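Type IV pilus assembly protein PilF (Thermus thermophilus HB8, PDB 5OIU) is an AAA+ motor ATPase that binds ATP and magnesium and powers the assembly of type IV pili. Local coordinates at residues V217-D222 and T242-D247. Residues are numbered along the deposited sequence; the frame is centred on the assembly and turned at random.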
loop_
_atom_site.group_PDB
_atom_site.type_symbol
_atom_site.label_atom_id
_atom_site.label_comp_id
_atom_site.label_asym_id
_atom_site.label_seq_id
_atom_site.Cartn_x
_atom_site.Cartn_y
_atom_site.Cartn_z
ATOM N N VAL C 217 24.869 4.185 17.438
ATOM C CA VAL C 217 23.627 4.869 17.763
ATOM C C VAL C 217 22.890 4.001 18.786
ATOM O O VAL C 217 22.487 2.873 18.483
ATOM C CB VAL C 217 22.795 5.114 16.503
ATOM C CG1 VAL C 217 21.484 5.764 16.862
ATOM C CG2 VAL C 217 23.566 5.987 15.533
ATOM N N GLY C 218 22.728 4.515 20.014
ATOM C CA GLY C 218 22.190 3.693 21.089
ATOM C C GLY C 218 20.765 3.243 20.841
ATOM O O GLY C 218 20.359 2.159 21.286
ATOM N N GLU C 219 19.992 4.062 20.128
ATOM C CA GLU C 219 18.609 3.741 19.807
ATOM C C GLU C 219 18.201 4.529 18.573
ATOM O O GLU C 219 18.312 5.761 18.556
ATOM C CB GLU C 219 17.690 4.067 20.987
ATOM C CG GLU C 219 16.662 3.013 21.280
ATOM C CD GLU C 219 15.409 3.575 21.941
ATOM O OE1 GLU C 219 15.542 4.383 22.896
ATOM O OE2 GLU C 219 14.291 3.207 21.495
ATOM N N ILE C 220 17.749 3.813 17.544
ATOM C CA ILE C 220 17.097 4.410 16.388
ATOM C C ILE C 220 15.607 4.438 16.707
ATOM O O ILE C 220 14.912 3.435 16.552
ATOM C CB ILE C 220 17.366 3.627 15.103
ATOM C CG1 ILE C 220 18.866 3.570 14.793
ATOM C CG2 ILE C 220 16.575 4.255 13.933
ATOM C CD1 ILE C 220 19.188 3.079 13.386
ATOM N N ARG C 221 15.111 5.591 17.146
ATOM C CA ARG C 221 13.712 5.698 17.528
ATOM C C ARG C 221 13.011 6.904 16.918
ATOM O O ARG C 221 11.934 7.276 17.382
ATOM C CB ARG C 221 13.575 5.742 19.054
ATOM C CG ARG C 221 14.414 6.794 19.713
ATOM C CD ARG C 221 13.840 7.184 21.058
ATOM N NE ARG C 221 14.379 8.457 21.548
ATOM C CZ ARG C 221 15.015 8.596 22.710
ATOM N NH1 ARG C 221 15.188 7.534 23.505
ATOM N NH2 ARG C 221 15.470 9.792 23.079
ATOM N N ASP C 222 13.581 7.540 15.909
ATOM C CA ASP C 222 12.818 8.532 15.177
ATOM C C ASP C 222 13.277 8.486 13.731
ATOM O O ASP C 222 14.264 7.822 13.399
ATOM C CB ASP C 222 12.929 9.932 15.809
ATOM C CG ASP C 222 14.347 10.458 15.861
ATOM O OD1 ASP C 222 15.032 10.521 14.810
ATOM O OD2 ASP C 222 14.761 10.849 16.973
ATOM N N THR C 242 20.865 0.150 17.447
ATOM C CA THR C 242 19.895 -0.665 18.164
ATOM C C THR C 242 18.492 -0.277 17.713
ATOM O O THR C 242 18.178 0.910 17.607
ATOM C CB THR C 242 20.058 -0.486 19.677
ATOM O OG1 THR C 242 21.179 -1.248 20.119
ATOM C CG2 THR C 242 18.850 -0.959 20.430
ATOM N N LEU C 243 17.676 -1.278 17.409
ATOM C CA LEU C 243 16.304 -1.084 16.962
ATOM C C LEU C 243 15.398 -2.029 17.736
ATOM O O LEU C 243 15.806 -3.123 18.126
ATOM C CB LEU C 243 16.178 -1.346 15.479
ATOM C CG LEU C 243 15.070 -0.675 14.695
ATOM C CD1 LEU C 243 15.266 0.822 14.692
ATOM C CD2 LEU C 243 15.072 -1.218 13.268
ATOM N N HIS C 244 14.173 -1.594 17.976
ATOM C CA HIS C 244 13.190 -2.395 18.702
ATOM C C HIS C 244 12.224 -3.021 17.700
ATOM O O HIS C 244 11.341 -2.346 17.158
ATOM C CB HIS C 244 12.473 -1.545 19.737
ATOM C CG HIS C 244 13.382 -1.049 20.814
ATOM N ND1 HIS C 244 14.310 -0.048 20.605
ATOM C CD2 HIS C 244 13.526 -1.434 22.109
ATOM C CE1 HIS C 244 14.976 0.171 21.726
ATOM N NE2 HIS C 244 14.517 -0.654 22.655
ATOM N N THR C 245 12.454 -4.303 17.417
ATOM C CA THR C 245 11.572 -5.183 16.667
ATOM C C THR C 245 11.681 -6.559 17.300
ATOM O O THR C 245 12.618 -6.838 18.046
ATOM C CB THR C 245 11.946 -5.295 15.177
ATOM O OG1 THR C 245 13.186 -6.005 15.051
ATOM C CG2 THR C 245 12.069 -3.920 14.533
ATOM N N ASN C 246 10.743 -7.442 16.986
ATOM C CA ASN C 246 10.778 -8.754 17.607
ATOM C C ASN C 246 11.359 -9.823 16.687
ATOM O O ASN C 246 11.260 -11.018 16.980
ATOM C CB ASN C 246 9.383 -9.122 18.112
ATOM C CG ASN C 246 9.199 -8.733 19.577
ATOM O OD1 ASN C 246 9.304 -7.550 19.923
ATOM N ND2 ASN C 246 8.975 -9.726 20.452
ATOM N N ASP C 247 12.042 -9.415 15.631
ATOM C CA ASP C 247 12.414 -10.333 14.570
ATOM C C ASP C 247 13.399 -9.608 13.665
ATOM O O ASP C 247 13.302 -8.391 13.493
ATOM C CB ASP C 247 11.148 -10.765 13.819
ATOM C CG ASP C 247 11.432 -11.457 12.516
ATOM O OD1 ASP C 247 11.845 -12.636 12.537
ATOM O OD2 ASP C 247 11.215 -10.815 11.467
#
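His244 turns its CG anti to its own carbonyl carbon (chi1 -65°), and this brings the ring to the carboxylate of Glu219. The glutamate chain runs extended beyond CG and crosses the histidine at about a right angle. Glu219 OE2 lies 3.1 Å from His244 CE1, with the carboxylate and ring planes 70° apart. Glu219 CG meets the ring at its edge, in plane, 3.3 Å from His244 CE1. His244 ND1 is also close to OE2, but the angle is too poor for a hydrogen bond. Glu219 OE1, the other carboxylate oxygen, forms a salt bridge with Arg221 NH1 at 3.2 Å, and the arginine comes from above the carboxylate plane. Arg221 NH1 has a second acidic partner in Asp178.

The backbones are joined by two hydrogen bonds through Thr242. Its N makes a weak bond to Val217 O. Thr242 O accepts a nearly straight bond from Ile220 N at 2.9 Å (177° at the hydrogen). The two segments belong to the P-loop NTPase core, where strands 214-217 and 238-243 are parallel neighbours linked by helix 223-235 in a beta-alpha-beta crossover. The pairing thus carries on into the loop after strand 214-217. Asp222 N-caps the crossover helix, and Asp247 caps helix 248-257.

Leu243 CD1 packs 3.5 Å from Ile220 CB and also lies against Ile220 O. Ile220 itself rests on Ala226 and Ala229 of the crossover helix. Thr242 CB sits 3.1 Å from Gly218 O. The Thr242 side chain also touches Lys155, an ATP-pocket residue, and lies about 6 Å from the magnesium ion. His244 touches Lys155 too, and its side chain is about 4 Å from the bound ATP.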